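Local coordinates for cytochrome P450 monooxygenase (Rhodococcus sp. ECU0066, PDB 6KBH), which probably works as a self-sufficient monooxygenase, carrying electrons through FMN and a 2Fe-2S cluster to the haem of its own P450 domain, at residues A56-S61 with Y75-R80; R157-E162 with A188-G193; P590-A595 with D621-D626; I710-A715 with R725-D730. All blocks are in the same frame, centred on the assembly; numbering follows the deposited sequence.

Interaction 1: A56-S61 with Y75-R80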
loop_
_atom_site.group_PDB
_atom_site.type_symbol
_atom_site.label_atom_id
_atom_site.label_comp_id
_atom_site.label_asym_id
_atom_site.label_seq_id
_atom_site.Cartn_x
_atom_site.Cartn_y
_atom_site.Cartn_z
ATOM N N ALA A 56 -22.693 -2.143 10.118
ATOM C CA ALA A 56 -24.042 -1.588 10.118
ATOM C C ALA A 56 -24.672 -1.637 11.503
ATOM O O ALA A 56 -25.438 -0.739 11.868
ATOM C CB ALA A 56 -24.916 -2.337 9.113
ATOM N N SER A 57 -24.356 -2.668 12.289
ATOM C CA SER A 57 -24.975 -2.832 13.599
ATOM C C SER A 57 -24.598 -1.725 14.575
ATOM O O SER A 57 -25.271 -1.569 15.597
ATOM C CB SER A 57 -24.601 -4.190 14.193
ATOM O OG SER A 57 -23.374 -4.122 14.893
ATOM N N LEU A 58 -23.544 -0.957 14.296
ATOM C CA LEU A 58 -23.146 0.144 15.166
ATOM C C LEU A 58 -23.175 1.487 14.444
ATOM O O LEU A 58 -22.535 2.442 14.895
ATOM C CB LEU A 58 -21.761 -0.102 15.767
ATOM C CG LEU A 58 -21.610 -1.330 16.669
ATOM C CD1 LEU A 58 -20.765 -2.382 15.981
ATOM C CD2 LEU A 58 -21.005 -0.953 18.009
ATOM N N ARG A 59 -23.898 1.573 13.324
ATOM C CA ARG A 59 -24.168 2.868 12.709
ATOM C C ARG A 59 -24.745 3.849 13.725
ATOM O O ARG A 59 -24.384 5.031 13.733
ATOM C CB ARG A 59 -25.125 2.692 11.529
ATOM C CG ARG A 59 -25.438 3.964 10.762
ATOM C CD ARG A 59 -24.361 4.280 9.736
ATOM N NE ARG A 59 -24.758 5.363 8.839
ATOM C CZ ARG A 59 -24.549 6.652 9.091
ATOM N NH1 ARG A 59 -23.948 7.015 10.215
ATOM N NH2 ARG A 59 -24.938 7.576 8.221
ATOM N N TRP A 60 -25.639 3.368 14.599
ATOM C CA TRP A 60 -26.220 4.230 15.624
ATOM C C TRP A 60 -25.157 4.761 16.577
ATOM O O TRP A 60 -25.307 5.860 17.123
ATOM C CB TRP A 60 -27.301 3.473 16.402
ATOM C CG TRP A 60 -26.758 2.347 17.232
ATOM C CD1 TRP A 60 -26.608 1.045 16.850
ATOM C CD2 TRP A 60 -26.272 2.427 18.580
ATOM N NE1 TRP A 60 -26.063 0.309 17.875
ATOM C CE2 TRP A 60 -25.846 1.135 18.947
ATOM C CE3 TRP A 60 -26.156 3.466 19.509
ATOM C CZ2 TRP A 60 -25.318 0.852 20.205
ATOM C CZ3 TRP A 60 -25.627 3.184 20.757
ATOM C CH2 TRP A 60 -25.215 1.888 21.092
ATOM N N SER A 61 -24.081 4.002 16.790
ATOM C CA SER A 61 -23.034 4.456 17.698
ATOM C C SER A 61 -22.122 5.488 17.035
ATOM O O SER A 61 -21.687 6.444 17.686
ATOM C CB SER A 61 -22.229 3.261 18.209
ATOM O OG SER A 61 -21.374 3.639 19.274
ATOM N N TYR A 75 -16.724 -4.781 28.425
ATOM C CA TYR A 75 -15.845 -3.731 27.932
ATOM C C TYR A 75 -16.605 -2.456 27.599
ATOM O O TYR A 75 -17.829 -2.443 27.447
ATOM C CB TYR A 75 -15.086 -4.163 26.669
ATOM C CG TYR A 75 -14.147 -5.348 26.789
ATOM C CD1 TYR A 75 -14.196 -6.220 27.874
ATOM C CD2 TYR A 75 -13.203 -5.588 25.805
ATOM C CE1 TYR A 75 -13.333 -7.297 27.965
ATOM C CE2 TYR A 75 -12.338 -6.651 25.892
ATOM C CZ TYR A 75 -12.404 -7.506 26.968
ATOM O OH TYR A 75 -11.533 -8.566 27.039
ATOM N N TRP A 76 -15.836 -1.382 27.464
ATOM C CA TRP A 76 -16.288 -0.157 26.828
ATOM C C TRP A 76 -16.048 -0.266 25.327
ATOM O O TRP A 76 -15.011 -0.771 24.893
ATOM C CB TRP A 76 -15.539 1.045 27.406
ATOM C CG TRP A 76 -15.674 1.139 28.893
ATOM C CD1 TRP A 76 -15.097 0.322 29.825
ATOM C CD2 TRP A 76 -16.439 2.101 29.622
ATOM N NE1 TRP A 76 -15.459 0.716 31.090
ATOM C CE2 TRP A 76 -16.283 1.806 30.993
ATOM C CE3 TRP A 76 -17.245 3.181 29.250
ATOM C CZ2 TRP A 76 -16.899 2.556 31.992
ATOM C CZ3 TRP A 76 -17.857 3.924 30.244
ATOM C CH2 TRP A 76 -17.681 3.608 31.600
ATOM N N VAL A 77 -17.014 0.195 24.539
ATOM C CA VAL A 77 -17.004 0.027 23.091
ATOM C C VAL A 77 -16.668 1.363 22.443
ATOM O O VAL A 77 -17.242 2.398 22.802
ATOM C CB VAL A 77 -18.349 -0.508 22.575
ATOM C CG1 VAL A 77 -18.264 -0.827 21.091
ATOM C CG2 VAL A 77 -18.763 -1.732 23.362
ATOM N N VAL A 78 -15.741 1.333 21.486
ATOM C CA VAL A 78 -15.273 2.521 20.782
ATOM C C VAL A 78 -15.506 2.307 19.296
ATOM O O VAL A 78 -15.109 1.280 18.735
ATOM C CB VAL A 78 -13.793 2.814 21.078
ATOM C CG1 VAL A 78 -13.342 4.073 20.347
ATOM C CG2 VAL A 78 -13.590 2.962 22.575
ATOM N N THR A 79 -16.136 3.286 18.662
ATOM C CA THR A 79 -16.854 3.049 17.427
ATOM C C THR A 79 -16.361 3.875 16.245
ATOM O O THR A 79 -16.374 3.356 15.126
ATOM C CB THR A 79 -18.350 3.279 17.690
ATOM O OG1 THR A 79 -18.892 2.124 18.349
ATOM C CG2 THR A 79 -19.127 3.549 16.447
ATOM N N ARG A 80 -15.828 5.081 16.459
ATOM C CA ARG A 80 -15.461 5.963 15.355
ATOM C C ARG A 80 -13.956 5.929 15.063
ATOM O O ARG A 80 -13.132 5.681 15.946
ATOM C CB ARG A 80 -15.933 7.391 15.648
ATOM C CG ARG A 80 -17.452 7.460 15.749
ATOM C CD ARG A 80 -18.046 8.811 15.394
ATOM N NE ARG A 80 -17.935 9.775 16.480
ATOM C CZ ARG A 80 -18.835 10.721 16.724
ATOM N NH1 ARG A 80 -19.922 10.818 15.968
ATOM N NH2 ARG A 80 -18.657 11.562 17.732
#

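Interaction 2: R157-E162 with A188-G193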
loop_
_atom_site.group_PDB
_atom_site.type_symbol
_atom_site.label_atom_id
_atom_site.label_comp_id
_atom_site.label_asym_id
_atom_site.label_seq_id
_atom_site.Cartn_x
_atom_site.Cartn_y
_atom_site.Cartn_z
ATOM N N ARG A 157 2.526 -18.873 -4.960
ATOM C CA ARG A 157 1.925 -19.150 -6.260
ATOM C C ARG A 157 1.851 -20.650 -6.519
ATOM O O ARG A 157 0.867 -21.143 -7.085
ATOM C CB ARG A 157 2.715 -18.449 -7.364
ATOM C CG ARG A 157 2.559 -16.939 -7.372
ATOM C CD ARG A 157 3.305 -16.317 -8.536
ATOM N NE ARG A 157 3.087 -14.878 -8.610
ATOM C CZ ARG A 157 2.041 -14.316 -9.205
ATOM N NH1 ARG A 157 1.114 -15.075 -9.776
ATOM N NH2 ARG A 157 1.920 -12.996 -9.226
ATOM N N ARG A 158 2.890 -21.388 -6.122
ATOM C CA ARG A 158 2.856 -22.845 -6.222
ATOM C C ARG A 158 1.723 -23.424 -5.384
ATOM O O ARG A 158 0.923 -24.230 -5.871
ATOM C CB ARG A 158 4.203 -23.429 -5.790
ATOM C CG ARG A 158 4.277 -24.951 -5.854
ATOM C CD ARG A 158 5.635 -25.472 -5.394
ATOM N NE ARG A 158 5.817 -25.366 -3.947
ATOM C CZ ARG A 158 5.388 -26.267 -3.070
ATOM N NH1 ARG A 158 4.744 -27.349 -3.488
ATOM N NH2 ARG A 158 5.601 -26.089 -1.773
ATOM N N LEU A 159 1.632 -23.007 -4.118
ATOM C CA LEU A 159 0.637 -23.581 -3.217
ATOM C C LEU A 159 -0.777 -23.154 -3.594
ATOM O O LEU A 159 -1.723 -23.938 -3.453
ATOM C CB LEU A 159 0.950 -23.187 -1.775
ATOM C CG LEU A 159 2.211 -23.816 -1.185
ATOM C CD1 LEU A 159 2.542 -23.193 0.157
ATOM C CD2 LEU A 159 2.038 -25.321 -1.051
ATOM N N THR A 160 -0.946 -21.916 -4.063
ATOM C CA THR A 160 -2.274 -21.464 -4.467
ATOM C C THR A 160 -2.817 -22.300 -5.619
ATOM O O THR A 160 -4.027 -22.549 -5.687
ATOM C CB THR A 160 -2.237 -19.980 -4.845
ATOM O OG1 THR A 160 -1.829 -19.208 -3.709
ATOM C CG2 THR A 160 -3.609 -19.499 -5.292
ATOM N N ARG A 161 -1.941 -22.779 -6.507
ATOM C CA ARG A 161 -2.404 -23.553 -7.653
ATOM C C ARG A 161 -2.515 -25.043 -7.354
ATOM O O ARG A 161 -3.463 -25.693 -7.813
ATOM C CB ARG A 161 -1.492 -23.341 -8.857
ATOM C CG ARG A 161 -1.548 -24.492 -9.851
ATOM C CD ARG A 161 -1.048 -24.028 -11.191
ATOM N NE ARG A 161 -1.456 -22.639 -11.407
ATOM C CZ ARG A 161 -0.823 -21.788 -12.200
ATOM N NH1 ARG A 161 0.256 -22.184 -12.859
ATOM N NH2 ARG A 161 -1.249 -20.536 -12.337
ATOM N N GLU A 162 -1.569 -25.593 -6.583
ATOM C CA GLU A 162 -1.659 -26.989 -6.161
ATOM C C GLU A 162 -3.039 -27.332 -5.619
ATOM O O GLU A 162 -3.497 -28.473 -5.755
ATOM C CB GLU A 162 -0.602 -27.289 -5.097
ATOM C CG GLU A 162 0.816 -27.412 -5.613
ATOM C CD GLU A 162 1.762 -27.957 -4.560
ATOM O OE1 GLU A 162 1.302 -28.217 -3.427
ATOM O OE2 GLU A 162 2.962 -28.120 -4.860
ATOM N N ALA A 188 2.431 -19.843 5.827
ATOM C CA ALA A 188 2.933 -19.401 7.119
ATOM C C ALA A 188 4.032 -20.332 7.604
ATOM O O ALA A 188 5.085 -19.876 8.061
ATOM C CB ALA A 188 1.799 -19.321 8.139
ATOM N N LEU A 189 3.828 -21.643 7.466
ATOM C CA LEU A 189 4.888 -22.583 7.808
ATOM C C LEU A 189 6.126 -22.339 6.952
ATOM O O LEU A 189 7.252 -22.345 7.462
ATOM C CB LEU A 189 4.382 -24.016 7.656
ATOM C CG LEU A 189 3.320 -24.367 8.700
ATOM C CD1 LEU A 189 2.624 -25.660 8.344
ATOM C CD2 LEU A 189 3.937 -24.450 10.086
ATOM N N HIS A 190 5.939 -22.083 5.654
ATOM C CA HIS A 190 7.080 -21.799 4.790
ATOM C C HIS A 190 7.720 -20.456 5.129
ATOM O O HIS A 190 8.947 -20.316 5.065
ATOM C CB HIS A 190 6.657 -21.839 3.321
ATOM C CG HIS A 190 6.605 -23.220 2.743
ATOM N ND1 HIS A 190 7.714 -24.033 2.654
ATOM C CD2 HIS A 190 5.578 -23.927 2.215
ATOM C CE1 HIS A 190 7.372 -25.185 2.103
ATOM N NE2 HIS A 190 6.081 -25.145 1.825
ATOM N N PHE A 191 6.910 -19.452 5.481
ATOM C CA PHE A 191 7.470 -18.175 5.916
ATOM C C PHE A 191 8.303 -18.338 7.177
ATOM O O PHE A 191 9.298 -17.628 7.367
ATOM C CB PHE A 191 6.353 -17.157 6.154
ATOM C CG PHE A 191 6.832 -15.863 6.756
ATOM C CD1 PHE A 191 7.409 -14.883 5.963
ATOM C CD2 PHE A 191 6.717 -15.630 8.116
ATOM C CE1 PHE A 191 7.856 -13.694 6.514
ATOM C CE2 PHE A 191 7.165 -14.446 8.671
ATOM C CZ PHE A 191 7.737 -13.477 7.869
ATOM N N LEU A 192 7.914 -19.266 8.047
ATOM C CA LEU A 192 8.591 -19.446 9.324
ATOM C C LEU A 192 9.912 -20.188 9.162
ATOM O O LEU A 192 10.808 -20.049 10.002
ATOM C CB LEU A 192 7.659 -20.190 10.284
ATOM C CG LEU A 192 6.557 -19.444 11.059
ATOM C CD1 LEU A 192 7.062 -18.948 12.405
ATOM C CD2 LEU A 192 5.913 -18.300 10.285
ATOM N N GLY A 193 10.049 -20.971 8.097
ATOM C CA GLY A 193 11.267 -21.706 7.827
ATOM C C GLY A 193 11.300 -23.138 8.318
ATOM O O GLY A 193 12.398 -23.694 8.455
#

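Interaction 3: P590-A595 with D621-D626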
loop_
_atom_site.group_PDB
_atom_site.type_symbol
_atom_site.label_atom_id
_atom_site.label_comp_id
_atom_site.label_asym_id
_atom_site.label_seq_id
_atom_site.Cartn_x
_atom_site.Cartn_y
_atom_site.Cartn_z
ATOM N N PRO A 590 7.341 18.898 -23.804
ATOM C CA PRO A 590 6.574 19.770 -22.902
ATOM C C PRO A 590 6.495 21.207 -23.384
ATOM O O PRO A 590 5.462 21.856 -23.181
ATOM C CB PRO A 590 7.333 19.658 -21.575
ATOM C CG PRO A 590 8.723 19.406 -21.978
ATOM C CD PRO A 590 8.655 18.559 -23.222
ATOM N N VAL A 591 7.544 21.720 -24.029
ATOM C CA VAL A 591 7.555 23.127 -24.413
ATOM C C VAL A 591 6.533 23.400 -25.511
ATOM O O VAL A 591 5.868 24.444 -25.511
ATOM C CB VAL A 591 8.973 23.554 -24.836
ATOM C CG1 VAL A 591 9.554 22.563 -25.797
ATOM C CG2 VAL A 591 8.937 24.908 -25.479
ATOM N N ILE A 592 6.381 22.469 -26.457
ATOM C CA ILE A 592 5.477 22.706 -27.580
ATOM C C ILE A 592 4.037 22.843 -27.096
ATOM O O ILE A 592 3.249 23.600 -27.678
ATOM C CB ILE A 592 5.626 21.593 -28.632
ATOM C CG1 ILE A 592 4.861 21.948 -29.907
ATOM C CG2 ILE A 592 5.135 20.258 -28.104
ATOM C CD1 ILE A 592 5.532 21.436 -31.150
ATOM N N ALA A 593 3.669 22.135 -26.024
ATOM C CA ALA A 593 2.356 22.353 -25.427
ATOM C C ALA A 593 2.286 23.711 -24.744
ATOM O O ALA A 593 1.224 24.342 -24.730
ATOM C CB ALA A 593 2.030 21.234 -24.441
ATOM N N MET A 594 3.404 24.172 -24.172
ATOM C CA MET A 594 3.445 25.516 -23.603
ATOM C C MET A 594 3.394 26.575 -24.695
ATOM O O MET A 594 2.797 27.641 -24.507
ATOM C CB MET A 594 4.698 25.687 -22.746
ATOM C CG MET A 594 4.911 24.575 -21.739
ATOM S SD MET A 594 6.506 24.669 -20.917
ATOM C CE MET A 594 6.148 25.836 -19.608
ATOM N N ALA A 595 4.020 26.300 -25.842
ATOM C CA ALA A 595 3.896 27.201 -26.981
ATOM C C ALA A 595 2.446 27.315 -27.432
ATOM O O ALA A 595 1.999 28.389 -27.850
ATOM C CB ALA A 595 4.782 26.718 -28.129
ATOM N N ASP A 621 7.720 19.690 -38.423
ATOM C CA ASP A 621 6.475 19.737 -39.181
ATOM C C ASP A 621 5.394 20.471 -38.398
ATOM O O ASP A 621 4.808 21.449 -38.871
ATOM C CB ASP A 621 6.028 18.312 -39.497
ATOM C CG ASP A 621 6.224 17.371 -38.314
ATOM O OD1 ASP A 621 7.362 17.288 -37.806
ATOM O OD2 ASP A 621 5.241 16.733 -37.882
ATOM N N ARG A 622 5.119 19.991 -37.187
ATOM C CA ARG A 622 4.173 20.654 -36.300
ATOM C C ARG A 622 4.600 22.090 -36.014
ATOM O O ARG A 622 3.768 23.008 -36.004
ATOM C CB ARG A 622 4.063 19.848 -35.014
ATOM C CG ARG A 622 3.449 20.559 -33.842
ATOM C CD ARG A 622 2.724 19.545 -32.999
ATOM N NE ARG A 622 2.111 20.116 -31.812
ATOM C CZ ARG A 622 1.582 19.378 -30.846
ATOM N NH1 ARG A 622 1.602 18.055 -30.946
ATOM N NH2 ARG A 622 1.027 19.954 -29.789
ATOM N N LEU A 623 5.903 22.301 -35.796
ATOM C CA LEU A 623 6.448 23.628 -35.507
ATOM C C LEU A 623 6.455 24.536 -36.731
ATOM O O LEU A 623 6.618 25.751 -36.583
ATOM C CB LEU A 623 7.867 23.480 -34.962
ATOM C CG LEU A 623 8.353 24.251 -33.743
ATOM C CD1 LEU A 623 7.264 24.323 -32.701
ATOM C CD2 LEU A 623 9.558 23.516 -33.193
ATOM N N ALA A 624 6.314 23.974 -37.933
ATOM C CA ALA A 624 6.251 24.773 -39.150
ATOM C C ALA A 624 4.835 25.246 -39.446
ATOM O O ALA A 624 4.627 26.411 -39.798
ATOM C CB ALA A 624 6.787 23.972 -40.338
ATOM N N ARG A 625 3.856 24.352 -39.306
ATOM C CA ARG A 625 2.464 24.701 -39.570
ATOM C C ARG A 625 1.940 25.718 -38.566
ATOM O O ARG A 625 1.115 26.570 -38.921
ATOM C CB ARG A 625 1.618 23.426 -39.552
ATOM C CG ARG A 625 0.125 23.617 -39.355
ATOM C CD ARG A 625 -0.419 22.590 -38.361
ATOM N NE ARG A 625 -0.226 23.004 -36.974
ATOM C CZ ARG A 625 -0.410 22.212 -35.922
ATOM N NH1 ARG A 625 -0.795 20.954 -36.088
ATOM N NH2 ARG A 625 -0.214 22.686 -34.699
ATOM N N ASP A 626 2.409 25.648 -37.322
ATOM C CA ASP A 626 2.050 26.593 -36.278
ATOM C C ASP A 626 3.323 27.054 -35.588
ATOM O O ASP A 626 4.290 26.296 -35.483
ATOM C CB ASP A 626 1.091 25.967 -35.257
ATOM C CG ASP A 626 -0.360 26.087 -35.670
ATOM O OD1 ASP A 626 -0.863 27.226 -35.767
ATOM O OD2 ASP A 626 -0.996 25.042 -35.908
#

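Interaction 4: I710-A715 with R725-D730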
loop_
_atom_site.group_PDB
_atom_site.type_symbol
_atom_site.label_atom_id
_atom_site.label_comp_id
_atom_site.label_asym_id
_atom_site.label_seq_id
_atom_site.Cartn_x
_atom_site.Cartn_y
_atom_site.Cartn_z
ATOM N N ILE A 710 5.245 6.638 16.416
ATOM C CA ILE A 710 6.542 5.988 16.541
ATOM C C ILE A 710 7.620 6.909 15.975
ATOM O O ILE A 710 7.348 7.798 15.165
ATOM C CB ILE A 710 6.576 4.608 15.830
ATOM C CG1 ILE A 710 6.724 4.801 14.329
ATOM C CG2 ILE A 710 5.303 3.812 16.098
ATOM C CD1 ILE A 710 7.328 3.629 13.607
ATOM N N THR A 711 8.857 6.701 16.445
ATOM C CA THR A 711 10.059 7.348 15.912
ATOM C C THR A 711 10.892 6.307 15.186
ATOM O O THR A 711 11.310 5.315 15.786
ATOM C CB THR A 711 10.926 7.977 17.015
ATOM O OG1 THR A 711 10.117 8.504 18.069
ATOM C CG2 THR A 711 11.770 9.115 16.463
ATOM N N VAL A 712 11.171 6.550 13.917
ATOM C CA VAL A 712 12.041 5.692 13.114
ATOM C C VAL A 712 13.407 6.361 13.023
ATOM O O VAL A 712 13.482 7.564 12.739
ATOM C CB VAL A 712 11.468 5.424 11.704
ATOM C CG1 VAL A 712 12.530 4.840 10.799
ATOM C CG2 VAL A 712 10.290 4.471 11.807
ATOM N N PRO A 713 14.502 5.639 13.267
ATOM C CA PRO A 713 15.830 6.230 13.080
ATOM C C PRO A 713 16.305 6.068 11.646
ATOM O O PRO A 713 16.127 5.025 11.013
ATOM C CB PRO A 713 16.701 5.415 14.045
ATOM C CG PRO A 713 16.069 4.059 14.027
ATOM C CD PRO A 713 14.579 4.284 13.837
ATOM N N VAL A 714 16.906 7.128 11.121
ATOM C CA VAL A 714 17.541 7.091 9.811
ATOM C C VAL A 714 19.041 7.240 10.025
ATOM O O VAL A 714 19.497 8.168 10.707
ATOM C CB VAL A 714 16.973 8.163 8.866
ATOM C CG1 VAL A 714 15.463 8.076 8.827
ATOM C CG2 VAL A 714 17.375 9.538 9.306
ATOM N N ALA A 715 19.801 6.288 9.503
ATOM C CA ALA A 715 21.243 6.361 9.624
ATOM C C ALA A 715 21.807 7.276 8.541
ATOM O O ALA A 715 21.088 7.763 7.664
ATOM C CB ALA A 715 21.857 4.964 9.546
ATOM N N ARG A 725 10.421 1.883 4.942
ATOM C CA ARG A 725 10.171 0.508 4.523
ATOM C C ARG A 725 10.825 -0.503 5.454
ATOM O O ARG A 725 10.400 -1.662 5.484
ATOM C CB ARG A 725 10.651 0.283 3.089
ATOM C CG ARG A 725 10.480 1.483 2.187
ATOM C CD ARG A 725 10.568 1.086 0.728
ATOM N NE ARG A 725 9.272 0.665 0.203
ATOM C CZ ARG A 725 8.756 1.098 -0.942
ATOM N NH1 ARG A 725 9.428 1.967 -1.687
ATOM N NH2 ARG A 725 7.569 0.663 -1.344
ATOM N N ALA A 726 11.842 -0.091 6.217
ATOM C CA ALA A 726 12.412 -0.973 7.230
ATOM C C ALA A 726 11.464 -1.143 8.413
ATOM O O ALA A 726 11.473 -2.192 9.065
ATOM C CB ALA A 726 13.761 -0.434 7.698
ATOM N N ALA A 727 10.653 -0.130 8.707
ATOM C CA ALA A 727 9.571 -0.247 9.667
ATOM C C ALA A 727 8.294 -0.771 9.028
ATOM O O ALA A 727 7.243 -0.783 9.674
ATOM C CB ALA A 727 9.303 1.105 10.333
ATOM N N ASN A 728 8.373 -1.205 7.775
ATOM C CA ASN A 728 7.223 -1.666 6.988
ATOM C C ASN A 728 6.073 -0.660 7.006
ATOM O O ASN A 728 4.902 -1.017 7.154
ATOM C CB ASN A 728 6.757 -3.059 7.405
ATOM C CG ASN A 728 6.107 -3.784 6.240
ATOM O OD1 ASN A 728 5.710 -3.176 5.246
ATOM N ND2 ASN A 728 6.028 -5.104 6.342
ATOM N N ILE A 729 6.407 0.593 6.865
ATOM C CA ILE A 729 5.417 1.640 6.666
ATOM C C ILE A 729 5.120 1.741 5.184
ATOM O O ILE A 729 6.018 1.596 4.350
ATOM C CB ILE A 729 5.927 2.970 7.227
ATOM C CG1 ILE A 729 6.140 2.809 8.720
ATOM C CG2 ILE A 729 4.962 4.134 6.913
ATOM C CD1 ILE A 729 6.941 3.898 9.273
ATOM N N ASP A 730 3.854 1.961 4.850
ATOM C CA ASP A 730 3.464 1.999 3.452
ATOM C C ASP A 730 4.124 3.177 2.747
ATOM O O ASP A 730 4.124 4.303 3.255
ATOM C CB ASP A 730 1.945 2.072 3.327
ATOM C CG ASP A 730 1.278 0.742 3.612
ATOM O OD1 ASP A 730 2.009 -0.228 3.905
ATOM O OD2 ASP A 730 0.031 0.665 3.544
#

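Interaction 1: A56-S61 with Y75-R80
Thr79 and Ser61 meet hydroxyl to hydroxyl where an early helix of the cytochrome P450 fold packs beside strand 76-78, next to the outermost strand of its mixed sheet. The Thr79 OG1 hydroxyl donates to Ser61 OG at 3.1 Å. Ser61 OG in turn is hydrogen-bonded to Glu65 O, just past the end of the same helix, so this small buried oxygen links a strand end to a helix end. A serine suits the place because its short side chain brings an oxygen to both partners without bulk: OG is anti to the backbone N (chi1 -169°), which turns it to the threonine. The threonine adds a methyl, and its CG2 lies 3.6 Å from Ser61 CB, giving the polar pair an apolar flank.

Beside this bond Leu58 extends one branch. Its CD2 touches Thr79 OG1 at 3.7 Å and reaches Val77 CG1 at 4.1 Å, the leucine and valine side chains crossing at about a right angle. Val77 in the strand and Thr79 just beyond its end both turn toward 56-61, while the CB of Val78 between them points away.

Further out, Phe68 of strand 67-69 touches Leu58, Ser61 and Val77 and pairs with Val77 through the backbone, which makes this strand and 76-78 an antiparallel hairpin. On the other side, strand 352-355 runs parallel to 76-78 and is hydrogen-bonded to it through the backbone of Trp76 and Val78. Leu58 itself holds the N-cap position of helix 59-64, and its carbonyl O accepts the amide N of Ser61 at 2.9 Å.

Interaction 2: R157-E162 with A188-G193
His190 points its ring between two neighbours on the facing helix, Arg158 and Leu159, and these three side chains make the whole contact. The backbones stay well apart, with 10.4 Å between Leu159 CA and His190 CA, so only long side chains can span the gap. The histidine has CG anti to its carbonyl carbon and beside the backbone N (chi1 -82°), which carries the ring out into that gap. Arg158 starts fully extended, CG anti to the backbone N, and then bends at chi3 (73°), a turn that brings the guanidinium across toward the histidine. As modelled, its NH2 ends 3.8 Å from His190 NE2, which lies at the guanidinium edge, close to its plane, and the two planes stand nearly perpendicular, 86° apart. The position of this exposed guanidinium is less certain than that of the ring, and at this distance the pair is a polar contact only.

Leu159 supplies the apolar half: its CD1 meets His190 CD2 at 3.7 Å, obliquely to the ring. Its CG also lies over one face of the modelled guanidinium, offset toward the rim. An amphipathic ring suits the position, with a carbon turned to the leucine and a nitrogen to the arginine.

The segments belong to helices 153-164 and 183-192 of the P450 fold, which probably correspond to helices D and E. Leu159 is buried and also packs on Thr186 and Val187, whereas Arg158 lies at the solvent edge. Another side of helix 153-164 faces helix 396-413, where Arg157 and Arg161 form salt bridges with Glu408 and Glu409. Around the histidine, Met199 and Glu196 touch its side chain.

Interaction 3: P590-A595 with D621-D626
Ile592 sends its long branch across to Arg622 and Leu623, joining two neighbouring connecting helices of a Rossmann-like parallel sheet. Helix 588-601 links strand 578-584 to strand 605-611, and helix 620-625 lies on the way from there to strand 631-635, so each belongs to a beta-alpha-beta crossover. The closest backbones are Ile592 and Leu623, whose CA atoms are 8.0 Å apart.

Ile592 has CG1 anti to the backbone N (chi1 -171°), a setting that carries CG1, and CD1 beyond it, toward the other helix. There CD1 meets Arg622 CG at 3.5 Å and Leu623 CD1 at 3.7 Å. The arginine passes over the isoleucine at a slant: its NE lies 3.8 Å from Ile592 CG1, and Ile592 CG2 sits over one face of the guanidinium. A branched aliphatic residue is apt here because one arm covers the methylenes while the other covers the flat head.

Leu623 continues inward onto Ile607 and Tyr609 of strand 605-611, and Val591 and Met594 of the other helix pack on Phe581, so both helices rest on the same sheet. The side chain of Ile592 is about 9 Å from the bound FMN. With its apolar stem held by the isoleucine, Arg622 uses its head for polar work: NH2 forms a salt bridge with Asp596 OD2, and NH1 is hydrogen-bonded to Cys525 O.

Interaction 4: I710-A715 with R725-D730
Next to Ile729, which packs across on Ile710 and Val712, Asp730 OD1 is gripped by two cations, forming salt bridges with Arg400 NH1 and Lys396 NZ. Both belong to helix 396-413 of the P450 part, so the carboxylate ties the ferredoxin-like part to it. Across the contact itself the chemistry is wholly apolar. Val712 CG2 meets Ala727 CB at 3.8 Å and Ile729 CD1 at 4.2 Å; with CG1 anti to the backbone N (chi1 166°), CG2 is the branch left facing the second segment. Ile729 CD1 also approaches Ile710 CD1, more loosely, at 4.4 Å. Alanine suits the centre, since its single methyl lets the chain come near the strand, with 7.3 Å between Val712 CA and Ala727 CA, while the two isoleucines have the length to meet where the backbones are farther apart.

The second segment ends its helix in a Schellman motif. Asn728, at positive phi (51°), is the C' residue, a conformation asparagine accepts readily, and Ile729 N bonds back to Leu724 O. The turn directs Ile729 to the sheet.

This is the beta-grasp arrangement of a plant-type 2Fe-2S ferredoxin. Strand 710-714 pairs antiparallel with strand 701-705, whose Leu705 touches both isoleucines, and helix 720-726 lies against the same sheet, with Ala723 meeting Val712 and Val714.

Overall arrangement
The four contacts follow one another along the chain without touching. Interactions 1 and 2 belong to the P450 part, interaction 3 to the flavin reductase part and interaction 4 to the ferredoxin-like part; interaction 3 lies across the chain's centre from both 1 and 2, with about 60 Å between the centres of 1 and 3. Interactions 1 and 3 are buried, while 2 and 4 are partly so. Helix meets helix in 2 and 3, whereas 1 and 4 set a helix end and its adjoining turn against a strand or the residue just after it. Only interaction 1 has a hydrogen bond between its segments; arginine takes part in both 2 and 3, and 4 is purely aliphatic. Interactions 2 and 4 approach most closely, about 9 Å between nearest atoms.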